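Local coordinates for protein putative enoyl-CoA hydratase/isomerase (Mycobacterium abscessus, PDB 3RSI) that probably acts as a hydro-lyase of the enoyl-CoA hydratase/isomerase (crotonase) family in lipid metabolism, at residues E119-T124 with A133-P138; V152-Q157 with E165-G170. All coordinates share one frame; numbering follows the deposited sequence.

How the interactions relate
Interaction 1 sets helix 116-121 against strand 134-136 and the leucine that follows it, and interaction 2 packs helix 150-157 on helix 160-169; the contacts follow one another along the chain, their centres about 10 Å apart. Segments 119-124 and 152-157 join them. Gln122 O probably accepts a hydrogen bond from Gln157 NE2 (2.9 Å), and the Gln122 side chain lies against Leu154, with Gln122 OE1 3.1 Å from Leu154 N. Glu119, in interaction 1, bonds to Ser150 at the start of helix 150-157. By analogy with crotonase-fold hydratases, interaction 1 probably borders the substrate pocket, whereas interaction 2 packs the helices beyond it, against the third subunit.

Interaction 1: residues E119-T124 with A133-P138; sequences EMLQQT and ATFGLP
Glu119 CG touches Leu137 CD2 at 3.7 Å, and Leu121 CD2 meets the Phe135 ring; Phe135 belongs to strand 134-136, which Leu137 follows. The Glu119 and Leu137 side chains cross at about a right angle. Leu121 CD2 comes to the edge of the ring, near its plane, 3.7 Å from Phe135 CD1 and 3.8 Å from Phe135 CE1. With CG anti to the backbone N (chi1 -174°), Leu121 sends this methyl across to the strand.

While Glu119 CG stays against the leucine, a bend at chi2 (-126°) directs the carboxylate to Ser150 and Ala148: OE1 bonds to Ser150 OG and OE2 to Ala148 N, gripping both oxygens. A type I turn from Leu121 to Thr124 follows in the chain. Leu121 O accepts both Thr124 N (3.0 Å) and Thr124 OG1 (2.6 Å), the hydroxyl lying in the carbonyl plane on a lone pair, which ties the Thr124 side chain to the turn. The strand is held by backbone bonds to Cys113, Gly115 and Leu173, and Tyr66 of the second subunit packs on Leu121.

In crotonase-fold hydratases a glycine-rich turn running into a helix supplies part of the oxyanion hole and is followed by a catalytic glutamate. Glu119 likewise follows a run of glycines that starts at Gly115, so a catalytic role is probable, by homology only.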
ATOM      1  N   GLU B 119      13.456  -5.086 -10.809  1.00 12.59           N
ATOM      2  CA  GLU B 119      12.609  -4.186 -11.588  1.00 11.84           C
ATOM      3  C   GLU B 119      11.482  -4.958 -12.293  1.00 12.25           C
ATOM      4  O   GLU B 119      10.290  -4.587 -12.184  1.00 11.96           O
ATOM      5  CB  GLU B 119      13.414  -3.376 -12.596  1.00 12.09           C
ATOM      6  CG  GLU B 119      14.443  -2.450 -11.952  1.00 11.98           C
ATOM      7  CD  GLU B 119      14.288  -1.025 -12.401  1.00 13.13           C
ATOM      8  OE1 GLU B 119      13.182  -0.453 -12.203  1.00 14.01           O
ATOM      9  OE2 GLU B 119      15.248  -0.485 -12.961  1.00 14.20           O
ATOM     10  N   MET B 120      11.842  -6.041 -12.977  1.00 12.01           N
ATOM     11  CA  MET B 120      10.846  -6.859 -13.669  1.00 11.90           C
ATOM     12  C   MET B 120       9.866  -7.594 -12.723  1.00 11.40           C
ATOM     13  O   MET B 120       8.714  -7.875 -13.090  1.00 11.67           O
ATOM     14  CB  MET B 120      11.515  -7.861 -14.610  1.00 12.04           C
ATOM     15  CG  MET B 120      12.002  -7.238 -15.899  1.00 12.91           C
ATOM     16  SD  MET B 120      12.838  -8.416 -17.003  1.00 14.89           S
ATOM     17  CE  MET B 120      11.434  -9.365 -17.584  1.00 11.46           C
ATOM     18  N   LEU B 121      10.318  -7.888 -11.515  1.00 11.23           N
ATOM     19  CA  LEU B 121       9.480  -8.548 -10.519  1.00 11.24           C
ATOM     20  C   LEU B 121       8.182  -7.773 -10.246  1.00 10.90           C
ATOM     21  O   LEU B 121       7.151  -8.380  -9.955  1.00  9.90           O
ATOM     22  CB  LEU B 121      10.259  -8.723  -9.232  1.00 11.45           C
ATOM     23  CG  LEU B 121       9.612  -9.524  -8.110  1.00 11.20           C
ATOM     24  CD1 LEU B 121       9.567 -11.010  -8.389  1.00 11.52           C
ATOM     25  CD2 LEU B 121      10.363  -9.240  -6.807  1.00 11.53           C
ATOM     26  N   GLN B 122       8.246  -6.445 -10.353  1.00 10.77           N
ATOM     27  CA  GLN B 122       7.097  -5.595 -10.101  1.00 11.18           C
ATOM     28  C   GLN B 122       5.987  -5.753 -11.149  1.00 11.46           C
ATOM     29  O   GLN B 122       4.857  -5.383 -10.882  1.00 12.24           O
ATOM     30  CB  GLN B 122       7.527  -4.136  -9.939  1.00 11.24           C
ATOM     31  CG  GLN B 122       8.318  -3.906  -8.647  1.00 10.09           C
ATOM     32  CD  GLN B 122       9.211  -2.690  -8.722  1.00  9.76           C
ATOM     33  OE1 GLN B 122       8.740  -1.564  -8.578  1.00 11.62           O
ATOM     34  NE2 GLN B 122      10.509  -2.907  -8.957  1.00 11.22           N
ATOM     35  N   GLN B 123       6.303  -6.366 -12.292  1.00 12.32           N
ATOM     36  CA  GLN B 123       5.329  -6.684 -13.326  1.00 12.44           C
ATOM     37  C   GLN B 123       4.953  -8.180 -13.331  1.00 12.47           C
ATOM     38  O   GLN B 123       4.200  -8.642 -14.196  1.00 12.12           O
ATOM     39  CB  GLN B 123       5.835  -6.234 -14.700  1.00 12.82           C
ATOM     40  CG  GLN B 123       5.752  -4.712 -14.918  1.00 13.93           C
ATOM     41  CD  GLN B 123       4.357  -4.276 -15.333  1.00 13.88           C
ATOM     42  OE1 GLN B 123       3.464  -4.221 -14.519  1.00 17.23           O
ATOM     43  NE2 GLN B 123       4.158  -4.018 -16.618  1.00 13.53           N
ATOM     44  N   THR B 124       5.479  -8.934 -12.374  1.00 11.79           N
ATOM     45  CA  THR B 124       4.912 -10.228 -12.063  1.00 11.74           C
ATOM     46  C   THR B 124       3.728 -10.029 -11.113  1.00 11.38           C
ATOM     47  O   THR B 124       3.666  -9.050 -10.368  1.00 11.68           O
ATOM     48  CB  THR B 124       5.952 -11.204 -11.430  1.00 11.82           C
ATOM     49  OG1 THR B 124       6.305 -10.783 -10.105  1.00 10.31           O
ATOM     50  CG2 THR B 124       7.183 -11.325 -12.316  1.00 12.38           C
ATOM     51  N   ALA B 133      16.464 -16.242  -0.935  1.00 14.45           N
ATOM     52  CA  ALA B 133      16.423 -15.127  -1.887  1.00 13.90           C
ATOM     53  C   ALA B 133      16.634 -13.772  -1.207  1.00 13.92           C
ATOM     54  O   ALA B 133      16.348 -13.596  -0.015  1.00 14.19           O
ATOM     55  CB  ALA B 133      15.133 -15.132  -2.647  1.00 12.90           C
ATOM     56  N   THR B 134      17.172 -12.826  -1.971  1.00 14.09           N
ATOM     57  CA  THR B 134      17.308 -11.429  -1.543  1.00 13.84           C
ATOM     58  C   THR B 134      16.754 -10.534  -2.651  1.00 13.68           C
ATOM     59  O   THR B 134      16.708 -10.947  -3.816  1.00 13.26           O
ATOM     60  CB  THR B 134      18.782 -11.046  -1.254  1.00 14.25           C
ATOM     61  OG1 THR B 134      19.608 -11.325  -2.400  1.00 14.53           O
ATOM     62  CG2 THR B 134      19.301 -11.826  -0.060  1.00 16.23           C
ATOM     63  N   PHE B 135      16.340  -9.322  -2.277  1.00 12.96           N
ATOM     64  CA  PHE B 135      15.666  -8.381  -3.171  1.00 12.74           C
ATOM     65  C   PHE B 135      16.267  -6.996  -3.048  1.00 12.11           C
ATOM     66  O   PHE B 135      16.342  -6.444  -1.967  1.00 12.98           O
ATOM     67  CB  PHE B 135      14.185  -8.333  -2.815  1.00 12.38           C
ATOM     68  CG  PHE B 135      13.511  -9.667  -2.945  1.00 13.22           C
ATOM     69  CD1 PHE B 135      12.831  -9.998  -4.099  1.00 13.03           C
ATOM     70  CD2 PHE B 135      13.632 -10.616  -1.941  1.00 13.86           C
ATOM     71  CE1 PHE B 135      12.236 -11.271  -4.250  1.00 13.99           C
ATOM     72  CE2 PHE B 135      13.058 -11.882  -2.073  1.00 13.36           C
ATOM     73  CZ  PHE B 135      12.344 -12.201  -3.236  1.00 13.47           C
ATOM     74  N   GLY B 136      16.685  -6.409  -4.145  1.00 11.62           N
ATOM     75  CA  GLY B 136      17.407  -5.157  -4.041  1.00 12.22           C
ATOM     76  C   GLY B 136      17.522  -4.416  -5.350  1.00 11.99           C
ATOM     77  O   GLY B 136      17.367  -4.979  -6.413  1.00 12.45           O
ATOM     78  N   LEU B 137      17.755  -3.124  -5.231  1.00 12.34           N
ATOM     79  CA  LEU B 137      17.951  -2.229  -6.353  1.00 12.47           C
ATOM     80  C   LEU B 137      19.153  -1.370  -5.999  1.00 11.83           C
ATOM     81  O   LEU B 137      19.006  -0.266  -5.454  1.00 12.07           O
ATOM     82  CB  LEU B 137      16.698  -1.380  -6.552  1.00 11.65           C
ATOM     83  CG  LEU B 137      15.410  -2.109  -6.936  1.00 11.86           C
ATOM     84  CD1 LEU B 137      14.203  -1.166  -6.728  1.00  8.45           C
ATOM     85  CD2 LEU B 137      15.480  -2.633  -8.384  1.00 12.11           C
ATOM     86  N   PRO B 138      20.359  -1.883  -6.273  1.00 12.13           N
ATOM     87  CA  PRO B 138      21.593  -1.235  -5.828  1.00 12.32           C
ATOM     88  C   PRO B 138      22.068  -0.080  -6.688  1.00 13.14           C
ATOM     89  O   PRO B 138      23.127   0.487  -6.421  1.00 12.98           O
ATOM     90  CB  PRO B 138      22.611  -2.380  -5.867  1.00 12.93           C
ATOM     91  CG  PRO B 138      22.133  -3.271  -6.959  1.00 13.45           C
ATOM     92  CD  PRO B 138      20.615  -3.195  -6.889  1.00 12.67           C
TER

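Interaction 2: residues V152-Q157 with E165-G170; sequences VRLKRQ and EMILTG
Within these segments Leu154 is the residue of 152-157 that touches 165-170, meeting Met166 and Ile167; it also touches Ala163 of the second helix, as does Lys155. Ahead of it, Val152 O accepts Lys155 NZ at 3.2 Å, the donor tilted 33° from the carbonyl plane, and a weak bond from Arg156 NE; Lys155 NZ also bonds to Ile219 O of the third subunit. At Leu154 a chi1 of -170° swings CG away from the backbone N and puts CD2 between its two partners, Met166 SD (4.0 Å) and Ile167 CD1 (4.1 Å). The leucine crosses Met166 at about a right angle but runs antiparallel alongside Ile167; all three are buried. This is apolar helix-to-helix packing within the crotonase fold, whose subunits are assembled here as a trimer, and Ile219 of the third subunit packs on Ile167. The helix is kinked here: N of Lys155 and N of Arg156 make no regular bond to the turn before, and Arg156 N reaches Arg153 O (2.8 Å). One face of the Arg156 guanidinium lies over Val152 CG1, near the edge of the group. Gln157 N closes on Leu154 O at 3.0 Å, and Gln157 OE1 receives Arg127 NH2.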
ATOM      1  N   VAL B 152       8.415   4.611 -10.282  1.00  9.82           N
ATOM      2  CA  VAL B 152       6.946   4.709 -10.414  1.00  9.19           C
ATOM      3  C   VAL B 152       6.229   3.680  -9.518  1.00  9.29           C
ATOM      4  O   VAL B 152       5.339   4.040  -8.735  1.00  8.74           O
ATOM      5  CB  VAL B 152       6.534   4.466 -11.875  1.00  9.52           C
ATOM      6  CG1 VAL B 152       5.013   4.296 -12.027  1.00  8.73           C
ATOM      7  CG2 VAL B 152       7.053   5.605 -12.783  1.00  9.36           C
ATOM      8  N   ARG B 153       6.667   2.421  -9.595  1.00  8.55           N
ATOM      9  CA  ARG B 153       5.868   1.283  -9.138  1.00  8.97           C
ATOM     10  C   ARG B 153       6.074   0.835  -7.703  1.00  9.10           C
ATOM     11  O   ARG B 153       5.120   0.424  -7.065  1.00  8.90           O
ATOM     12  CB  ARG B 153       6.102   0.064 -10.025  1.00  9.01           C
ATOM     13  CG  ARG B 153       5.564   0.212 -11.410  1.00  9.00           C
ATOM     14  CD  ARG B 153       6.279  -0.715 -12.346  1.00 10.76           C
ATOM     15  NE  ARG B 153       5.705  -0.684 -13.677  1.00  9.24           N
ATOM     16  CZ  ARG B 153       6.249  -1.279 -14.725  1.00 12.62           C
ATOM     17  NH1 ARG B 153       7.402  -1.914 -14.598  1.00 13.86           N
ATOM     18  NH2 ARG B 153       5.651  -1.217 -15.910  1.00 14.22           N
ATOM     19  N   LEU B 154       7.309   0.859  -7.217  1.00  9.50           N
ATOM     20  CA  LEU B 154       7.646   0.110  -5.996  1.00  9.11           C
ATOM     21  C   LEU B 154       6.818   0.579  -4.814  1.00  9.60           C
ATOM     22  O   LEU B 154       6.231  -0.259  -4.097  1.00  9.42           O
ATOM     23  CB  LEU B 154       9.130   0.196  -5.665  1.00  9.39           C
ATOM     24  CG  LEU B 154       9.619  -0.752  -4.558  1.00  7.92           C
ATOM     25  CD1 LEU B 154       9.237  -2.225  -4.899  1.00  5.08           C
ATOM     26  CD2 LEU B 154      11.150  -0.632  -4.342  1.00  5.32           C
ATOM     27  N   LYS B 155       6.734   1.904  -4.641  1.00  9.97           N
ATOM     28  CA  LYS B 155       5.926   2.505  -3.574  1.00 10.52           C
ATOM     29  C   LYS B 155       4.450   2.215  -3.729  1.00 10.83           C
ATOM     30  O   LYS B 155       3.713   2.378  -2.775  1.00 10.22           O
ATOM     31  CB  LYS B 155       6.101   4.031  -3.495  1.00 11.18           C
ATOM     32  CG  LYS B 155       5.637   4.754  -4.774  1.00 11.75           C
ATOM     33  CD  LYS B 155       5.566   6.227  -4.623  1.00 14.31           C
ATOM     34  CE  LYS B 155       4.858   6.856  -5.820  1.00 13.67           C
ATOM     35  NZ  LYS B 155       5.629   6.730  -7.117  1.00 11.66           N
ATOM     36  N   ARG B 156       4.002   1.835  -4.927  1.00 11.12           N
ATOM     37  CA  ARG B 156       2.596   1.473  -5.110  1.00 10.72           C
ATOM     38  C   ARG B 156       2.292   0.078  -4.591  1.00 10.34           C
ATOM     39  O   ARG B 156       1.127  -0.262  -4.356  1.00 10.47           O
ATOM     40  CB  ARG B 156       2.194   1.538  -6.579  1.00 10.61           C
ATOM     41  CG  ARG B 156       2.421   2.885  -7.204  1.00  9.08           C
ATOM     42  CD  ARG B 156       2.029   2.890  -8.645  1.00  9.80           C
ATOM     43  NE  ARG B 156       2.388   4.159  -9.265  1.00 10.61           N
ATOM     44  CZ  ARG B 156       1.769   4.702 -10.307  1.00  9.55           C
ATOM     45  NH1 ARG B 156       0.721   4.100 -10.894  1.00 11.08           N
ATOM     46  NH2 ARG B 156       2.183   5.874 -10.736  1.00 11.22           N
ATOM     47  N   GLN B 157       3.330  -0.740  -4.493  1.00  9.95           N
ATOM     48  CA  GLN B 157       3.183  -2.165  -4.255  1.00  9.48           C
ATOM     49  C   GLN B 157       3.581  -2.604  -2.834  1.00  9.50           C
ATOM     50  O   GLN B 157       3.101  -3.638  -2.355  1.00  8.60           O
ATOM     51  CB  GLN B 157       3.990  -2.921  -5.299  1.00  9.51           C
ATOM     52  CG  GLN B 157       3.512  -2.660  -6.723  1.00 10.28           C
ATOM     53  CD  GLN B 157       4.045  -3.670  -7.736  1.00 12.82           C
ATOM     54  OE1 GLN B 157       4.691  -4.656  -7.371  1.00 10.68           O
ATOM     55  NE2 GLN B 157       3.750  -3.432  -9.021  1.00 11.78           N
ATOM     56  N   GLU B 165      13.518   3.488   0.995  1.00 11.40           N
ATOM     57  CA  GLU B 165      14.756   3.007   1.565  1.00 11.73           C
ATOM     58  C   GLU B 165      15.524   2.136   0.574  1.00 11.59           C
ATOM     59  O   GLU B 165      16.725   2.321   0.393  1.00 12.84           O
ATOM     60  CB  GLU B 165      14.505   2.231   2.858  1.00 11.82           C
ATOM     61  CG  GLU B 165      15.786   1.729   3.489  1.00 12.65           C
ATOM     62  CD  GLU B 165      15.609   1.148   4.854  1.00 13.57           C
ATOM     63  OE1 GLU B 165      14.456   1.052   5.339  1.00 14.66           O
ATOM     64  OE2 GLU B 165      16.640   0.763   5.434  1.00 13.60           O
ATOM     65  N   MET B 166      14.841   1.192  -0.059  1.00 10.61           N
ATOM     66  CA  MET B 166      15.486   0.304  -1.036  1.00 10.85           C
ATOM     67  C   MET B 166      16.182   1.081  -2.158  1.00 11.28           C
ATOM     68  O   MET B 166      17.346   0.801  -2.514  1.00 12.08           O
ATOM     69  CB  MET B 166      14.461  -0.677  -1.647  1.00 10.29           C
ATOM     70  CG  MET B 166      14.044  -1.798  -0.742  1.00 10.01           C
ATOM     71  SD  MET B 166      12.836  -2.914  -1.513  1.00 11.99           S
ATOM     72  CE  MET B 166      13.926  -3.802  -2.647  1.00 10.25           C
ATOM     73  N   ILE B 167      15.485   2.070  -2.693  1.00 10.86           N
ATOM     74  CA  ILE B 167      15.968   2.813  -3.856  1.00 11.11           C
ATOM     75  C   ILE B 167      17.048   3.816  -3.498  1.00 11.40           C
ATOM     76  O   ILE B 167      18.045   3.918  -4.200  1.00 11.90           O
ATOM     77  CB  ILE B 167      14.798   3.508  -4.592  1.00 10.58           C
ATOM     78  CG1 ILE B 167      13.879   2.418  -5.186  1.00 12.04           C
ATOM     79  CG2 ILE B 167      15.315   4.436  -5.699  1.00 10.03           C
ATOM     80  CD1 ILE B 167      12.615   2.946  -5.838  1.00 11.41           C
ATOM     81  N   LEU B 168      16.854   4.544  -2.402  1.00 11.86           N
ATOM     82  CA  LEU B 168      17.820   5.564  -2.003  1.00 12.60           C
ATOM     83  C   LEU B 168      19.078   4.981  -1.327  1.00 12.82           C
ATOM     84  O   LEU B 168      20.140   5.569  -1.465  1.00 13.67           O
ATOM     85  CB  LEU B 168      17.161   6.626  -1.120  1.00 12.09           C
ATOM     86  CG  LEU B 168      15.926   7.319  -1.704  1.00 13.36           C
ATOM     87  CD1 LEU B 168      15.429   8.362  -0.714  1.00 11.59           C
ATOM     88  CD2 LEU B 168      16.183   7.945  -3.113  1.00 13.99           C
ATOM     89  N   THR B 169      18.981   3.863  -0.598  1.00 12.55           N
ATOM     90  CA  THR B 169      20.180   3.242  -0.008  1.00 12.91           C
ATOM     91  C   THR B 169      20.819   2.226  -0.957  1.00 13.60           C
ATOM     92  O   THR B 169      22.039   2.044  -0.964  1.00 14.64           O
ATOM     93  CB  THR B 169      19.900   2.538   1.355  1.00 13.10           C
ATOM     94  OG1 THR B 169      19.116   1.365   1.145  1.00 11.78           O
ATOM     95  CG2 THR B 169      19.198   3.471   2.337  1.00 12.25           C
ATOM     96  N   GLY B 170      19.990   1.560  -1.751  1.00 13.54           N
ATOM     97  CA  GLY B 170      20.443   0.512  -2.657  1.00 13.66           C
ATOM     98  C   GLY B 170      20.656  -0.820  -1.970  1.00 13.80           C
ATOM     99  O   GLY B 170      21.178  -1.768  -2.583  1.00 14.42           O
TER